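Local coordinates for protein 3-ketosteroid-delta4-5alpha-dehydrogenase (Rhodococcus jostii, PDB 4AT2) that probably introduces the delta-4 double bond into the A ring of 5alpha-3-ketosteroids during steroid breakdown, using a bound FAD as electron acceptor, at residues A274-G279 with T347-D352; A308-F313 with G484-G489. One frame throughout, in Å; residues are numbered along the deposited sequence.

Contact 1: residues A274-G279 with T347-D352; sequences APRLIG and TLFHQD
Arg276 lays its guanidinium flat over one face of the Phe349 ring. This is a stacked cation-pi pair: CZ of Arg276 sits 3.7 Å from the ring centroid, 17° off the ring normal. The two planes are 9° apart. It joins the short 3-10 turn 275-277 to the C-terminal end of helix 340-350. The group is not centred on the ring. NH1 of Arg276 comes over the ring root, 3.5 Å from CG of Phe349, while NH2 lies nearer CZ of Phe349, at the far end of the ring. A bend at chi3 (-69°) turns the end of an otherwise extended chain, and the side chain crosses the phenylalanine at about a right angle. The bend lays the guanidinium over the ring, displaced toward the rim on the CD1 and CE1 side. Next to the stack, the CD2 methyl of Leu348 approaches the backbone O of Arg276 at 3.8 Å. That oxygen accepts a hydrogen bond from Arg280. The helix end lies at the subunit interface, where His350 pairs through ND1 with His350 of the second subunit. A water completes the link between the segments. It lies in the plane of the guanidinium, at its edge, donates to O of Phe349 at 2.8 Å and accepts a weak bond from NH1 of Arg276 at 3.4 Å.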
loop_
_atom_site.group_PDB
_atom_site.type_symbol
_atom_site.label_atom_id
_atom_site.label_comp_id
_atom_site.label_asym_id
_atom_site.label_seq_id
_atom_site.Cartn_x
_atom_site.Cartn_y
_atom_site.Cartn_z
ATOM N N ALA A 274 5.615 -1.014 -4.068
ATOM C CA ALA A 274 6.043 -1.049 -2.673
ATOM C C ALA A 274 7.125 0.007 -2.408
ATOM O O ALA A 274 8.224 -0.313 -1.955
ATOM C CB ALA A 274 6.524 -2.458 -2.307
ATOM N N PRO A 275 6.815 1.286 -2.701
ATOM C CA PRO A 275 7.859 2.314 -2.692
ATOM C C PRO A 275 8.481 2.601 -1.314
ATOM O O PRO A 275 9.525 3.254 -1.249
ATOM C CB PRO A 275 7.140 3.554 -3.252
ATOM C CG PRO A 275 5.705 3.318 -2.975
ATOM C CD PRO A 275 5.504 1.837 -3.102
ATOM N N ARG A 276 7.857 2.124 -0.240
ATOM C CA ARG A 276 8.471 2.262 1.094
ATOM C C ARG A 276 9.794 1.485 1.208
ATOM O O ARG A 276 10.578 1.719 2.138
ATOM C CB ARG A 276 7.480 1.897 2.215
ATOM C CG ARG A 276 6.324 2.895 2.332
ATOM C CD ARG A 276 5.384 2.616 3.498
ATOM N NE ARG A 276 4.584 1.405 3.314
ATOM C CZ ARG A 276 3.454 1.139 3.971
ATOM N NH1 ARG A 276 2.968 2.002 4.865
ATOM N NH2 ARG A 276 2.808 0.004 3.739
ATOM N N LEU A 277 10.060 0.585 0.251
ATOM C CA LEU A 277 11.318 -0.178 0.231
ATOM C C LEU A 277 12.416 0.420 -0.644
ATOM O O LEU A 277 13.527 -0.101 -0.675
ATOM C CB LEU A 277 11.082 -1.638 -0.200
ATOM C CG LEU A 277 10.397 -2.532 0.836
ATOM C CD1 LEU A 277 10.389 -3.964 0.317
ATOM C CD2 LEU A 277 11.041 -2.451 2.218
ATOM N N ILE A 278 12.115 1.506 -1.349
ATOM C CA ILE A 278 13.120 2.179 -2.169
ATOM C C ILE A 278 14.337 2.522 -1.311
ATOM O O ILE A 278 14.215 3.186 -0.279
ATOM C CB ILE A 278 12.568 3.455 -2.853
ATOM C CG1 ILE A 278 11.538 3.090 -3.932
ATOM C CG2 ILE A 278 13.707 4.251 -3.475
ATOM C CD1 ILE A 278 10.655 4.251 -4.353
ATOM N N GLY A 279 15.494 2.025 -1.730
ATOM C CA GLY A 279 16.749 2.301 -1.041
ATOM C C GLY A 279 16.999 1.494 0.219
ATOM O O GLY A 279 17.995 1.714 0.898
ATOM N N THR A 347 7.994 1.674 12.838
ATOM C CA THR A 347 9.013 2.711 12.686
ATOM C C THR A 347 9.038 3.262 11.258
ATOM O O THR A 347 8.937 4.469 11.056
ATOM C CB THR A 347 10.403 2.196 13.114
ATOM O OG1 THR A 347 10.327 1.747 14.478
ATOM C CG2 THR A 347 11.458 3.315 13.005
ATOM N N LEU A 348 9.163 2.368 10.282
ATOM C CA LEU A 348 9.227 2.782 8.885
ATOM C C LEU A 348 7.909 3.362 8.404
ATOM O O LEU A 348 7.892 4.415 7.773
ATOM C CB LEU A 348 9.614 1.603 7.987
ATOM C CG LEU A 348 9.647 1.892 6.479
ATOM C CD1 LEU A 348 10.725 2.926 6.164
ATOM C CD2 LEU A 348 9.924 0.595 5.744
ATOM N N PHE A 349 6.806 2.680 8.713
ATOM C CA PHE A 349 5.511 3.082 8.163
ATOM C C PHE A 349 4.996 4.359 8.817
ATOM O O PHE A 349 4.488 5.258 8.126
ATOM C CB PHE A 349 4.429 2.001 8.358
ATOM C CG PHE A 349 4.670 0.694 7.626
ATOM C CD1 PHE A 349 5.694 0.534 6.687
ATOM C CD2 PHE A 349 3.813 -0.376 7.871
ATOM C CE1 PHE A 349 5.863 -0.687 6.038
ATOM C CE2 PHE A 349 3.982 -1.600 7.230
ATOM C CZ PHE A 349 5.008 -1.752 6.309
ATOM N N HIS A 350 5.087 4.433 10.148
ATOM C CA HIS A 350 4.320 5.442 10.885
ATOM C C HIS A 350 5.113 6.513 11.569
ATOM O O HIS A 350 4.527 7.517 12.003
ATOM C CB HIS A 350 3.382 4.769 11.887
ATOM C CG HIS A 350 2.566 3.663 11.283
ATOM N ND1 HIS A 350 1.857 3.829 10.145
ATOM C CD2 HIS A 350 2.357 2.346 11.686
ATOM C CE1 HIS A 350 1.238 2.680 9.833
ATOM N NE2 HIS A 350 1.537 1.774 10.776
ATOM N N GLN A 351 6.431 6.311 11.677
ATOM C CA GLN A 351 7.302 7.277 12.363
ATOM C C GLN A 351 8.379 7.870 11.456
ATOM O O GLN A 351 9.433 8.348 11.938
ATOM C CB GLN A 351 7.940 6.676 13.634
ATOM C CG GLN A 351 6.966 5.978 14.591
ATOM C CD GLN A 351 5.803 6.845 15.058
ATOM O OE1 GLN A 351 5.936 8.060 15.240
ATOM N NE2 GLN A 351 4.647 6.216 15.258
ATOM N N ASP A 352 8.108 7.836 10.150
ATOM C CA ASP A 352 9.017 8.363 9.122
ATOM C C ASP A 352 10.433 7.804 9.250
ATOM O O ASP A 352 11.419 8.494 8.976
ATOM C CB ASP A 352 9.038 9.892 9.145
ATOM C CG ASP A 352 9.572 10.481 7.860
ATOM O OD1 ASP A 352 9.335 9.883 6.789
ATOM O OD2 ASP A 352 10.228 11.541 7.917
HETATM O O HOH W 1 4.120 5.133 5.355
#

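Contact 2: residues A308-F313 with G484-G489; sequences ATEVAF and GGYASG. With ASD (4-androstene-3-17-dione), chain B.
In the steroid pocket, strand 309-313 lines the methyl-bearing side of 4-androstene-3,17-dione and loop 484-489 meets its A-ring ketone. On the strand side, CB of Ala312 lies 3.6 Å from C11 of the steroid. The OH of Tyr486 donates a hydrogen bond to the ketone O1 of the steroid at 2.7 Å, and O1 lies at the edge of the ring, in its plane. Gly489 N adds a weak bond to the same O1, 3.4 Å long. Two donors therefore meet the ketone oxygen and would be expected to polarise its carbonyl. Glu310 packs over one face of the Tyr486 ring in a CH-pi contact, with its CG 3.7 Å from the ring centroid and 3.5 Å from CD2 of Tyr486. Chi1 (179°) sets CG of Glu310 anti to the backbone N and over the ring. The bend at chi2 (-85°) then turns the carboxylate toward the steroid, where OE2 lies 3.7 Å from C1. Its carboxylate plane stands 80° from the ring plane. Strand 309-313 is an edge strand of a three-stranded antiparallel sheet and pairs with strand 444-452. The loop leads into helix 490-507, with Gly489 at the N-cap position. Tyr486 and Gly489 also touch FAD, so this loop borders both flavin and steroid. Ser488 approaches the A ring and is hydrogen-bonded through OG to Tyr339, another pocket residue. At the other end, the CB of Ala308 packs against Gly484. A water spans the backbones there, accepting from Thr309 N and donating to Gly484 O, each at 2.8 Å.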
loop_
_atom_site.group_PDB
_atom_site.type_symbol
_atom_site.label_atom_id
_atom_site.label_comp_id
_atom_site.label_asym_id
_atom_site.label_seq_id
_atom_site.Cartn_x
_atom_site.Cartn_y
_atom_site.Cartn_z
ATOM N N ALA A 308 2.426 -4.787 0.397
ATOM C CA ALA A 308 2.768 -5.418 1.684
ATOM C C ALA A 308 4.258 -5.729 1.766
ATOM O O ALA A 308 4.840 -6.280 0.832
ATOM C CB ALA A 308 1.943 -6.680 1.908
ATOM N N THR A 309 4.883 -5.340 2.876
ATOM C CA THR A 309 6.325 -5.546 3.045
ATOM C C THR A 309 6.695 -5.969 4.458
ATOM O O THR A 309 6.288 -5.325 5.432
ATOM C CB THR A 309 7.136 -4.267 2.738
ATOM O OG1 THR A 309 6.700 -3.216 3.604
ATOM C CG2 THR A 309 6.925 -3.818 1.303
ATOM N N GLU A 310 7.486 -7.037 4.550
ATOM C CA GLU A 310 8.187 -7.361 5.783
ATOM C C GLU A 310 9.198 -6.243 6.037
ATOM O O GLU A 310 9.784 -5.710 5.083
ATOM C CB GLU A 310 8.911 -8.704 5.641
ATOM C CG GLU A 310 9.705 -9.129 6.880
ATOM C CD GLU A 310 11.128 -8.567 6.983
ATOM O OE1 GLU A 310 11.687 -8.027 6.001
ATOM O OE2 GLU A 310 11.728 -8.676 8.079
ATOM N N VAL A 311 9.405 -5.885 7.304
ATOM C CA VAL A 311 10.372 -4.839 7.660
ATOM C C VAL A 311 11.148 -5.271 8.896
ATOM O O VAL A 311 10.562 -5.474 9.954
ATOM C CB VAL A 311 9.696 -3.475 7.933
ATOM C CG1 VAL A 311 10.761 -2.415 8.172
ATOM C CG2 VAL A 311 8.784 -3.048 6.777
ATOM N N ALA A 312 12.460 -5.407 8.756
ATOM C CA ALA A 312 13.335 -5.744 9.875
ATOM C C ALA A 312 13.892 -4.455 10.468
ATOM O O ALA A 312 13.840 -3.411 9.834
ATOM C CB ALA A 312 14.462 -6.648 9.407
ATOM N N PHE A 313 14.429 -4.545 11.680
ATOM C CA PHE A 313 14.914 -3.387 12.425
ATOM C C PHE A 313 16.225 -3.852 13.031
ATOM O O PHE A 313 16.222 -4.708 13.917
ATOM C CB PHE A 313 13.874 -3.055 13.507
ATOM C CG PHE A 313 14.146 -1.792 14.282
ATOM C CD1 PHE A 313 14.184 -0.552 13.646
ATOM C CD2 PHE A 313 14.291 -1.836 15.671
ATOM C CE1 PHE A 313 14.396 0.615 14.371
ATOM C CE2 PHE A 313 14.509 -0.676 16.401
ATOM C CZ PHE A 313 14.554 0.553 15.755
ATOM N N GLY A 484 -0.334 -7.478 5.106
ATOM C CA GLY A 484 0.184 -6.184 5.575
ATOM C C GLY A 484 1.162 -6.400 6.710
ATOM O O GLY A 484 2.379 -6.303 6.517
ATOM N N GLY A 485 0.636 -6.752 7.884
ATOM C CA GLY A 485 1.492 -7.200 8.983
ATOM C C GLY A 485 2.256 -8.472 8.625
ATOM O O GLY A 485 1.847 -9.221 7.733
ATOM N N TYR A 486 3.357 -8.706 9.334
ATOM C CA TYR A 486 4.207 -9.863 9.095
ATOM C C TYR A 486 4.544 -10.558 10.412
ATOM O O TYR A 486 4.655 -9.915 11.452
ATOM C CB TYR A 486 5.503 -9.438 8.369
ATOM C CG TYR A 486 6.410 -10.601 8.025
ATOM C CD1 TYR A 486 6.181 -11.367 6.878
ATOM C CD2 TYR A 486 7.492 -10.952 8.845
ATOM C CE1 TYR A 486 6.991 -12.445 6.564
ATOM C CE2 TYR A 486 8.297 -12.043 8.537
ATOM C CZ TYR A 486 8.046 -12.776 7.382
ATOM O OH TYR A 486 8.818 -13.868 7.048
ATOM N N ALA A 487 4.731 -11.876 10.357
ATOM C CA ALA A 487 5.255 -12.632 11.490
ATOM C C ALA A 487 6.324 -13.566 10.957
ATOM O O ALA A 487 6.164 -14.140 9.870
ATOM C CB ALA A 487 4.144 -13.417 12.198
ATOM N N SER A 488 7.429 -13.709 11.694
ATOM C CA SER A 488 8.514 -14.599 11.256
ATOM C C SER A 488 8.017 -16.032 11.109
ATOM O O SER A 488 7.311 -16.566 11.991
ATOM C CB SER A 488 9.710 -14.573 12.221
ATOM O OG SER A 488 10.457 -13.378 12.074
ATOM N N GLY A 489 8.354 -16.640 9.973
ATOM C CA GLY A 489 7.919 -18.006 9.690
ATOM C C GLY A 489 6.760 -18.097 8.719
ATOM O O GLY A 489 6.457 -19.173 8.224
HETATM C C1 ASD B . 13.351 -11.979 8.327
HETATM C C10 ASD B . 13.884 -11.973 9.771
HETATM C C11 ASD B . 15.566 -10.090 9.211
HETATM C C12 ASD B . 17.010 -9.533 9.260
HETATM C C13 ASD B . 17.633 -9.777 10.631
HETATM C C14 ASD B . 17.558 -11.270 10.944
HETATM C C15 ASD B . 18.568 -11.504 12.077
HETATM C C16 ASD B . 19.759 -10.612 11.687
HETATM C C17 ASD B . 19.118 -9.602 10.750
HETATM C C18 ASD B . 17.037 -8.844 11.690
HETATM C C19 ASD B . 13.033 -11.036 10.632
HETATM C C2 ASD B . 11.928 -12.560 8.175
HETATM C C3 ASD B . 11.736 -13.822 8.989
HETATM C C4 ASD B . 12.785 -14.223 9.961
HETATM C C5 ASD B . 13.748 -13.364 10.370
HETATM C C6 ASD B . 14.663 -13.817 11.500
HETATM C C7 ASD B . 16.096 -13.316 11.327
HETATM C C8 ASD B . 16.124 -11.810 11.071
HETATM C C9 ASD B . 15.369 -11.528 9.747
HETATM O O1 ASD B . 10.739 -14.525 8.827
HETATM O O2 ASD B . 19.735 -8.719 10.167
HETATM O O HOH W 2 3.176 -4.211 4.859
#

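Overall arrangement
From the N terminus, the chain leaves helix 267-273 and enters 274-279, the first half of contact 1. It then forms strand 309-313, the first half of contact 2. At 347-352, the end of helix 340-350, contact 1 closes its loop of 67 intervening residues. Contact 2 closes later, at 484-489, just before helix 490-507. The two contacts cross, since their segments alternate along the chain. Their centres are 12 Å apart and they touch directly. Thr309 meets Ala274, Leu277 and Phe349, and Val311 also meets Phe349. Strand 309-313 thus lies between the arginine-aromatic stack near the subunit interface and the buried loop beside the steroid and FAD.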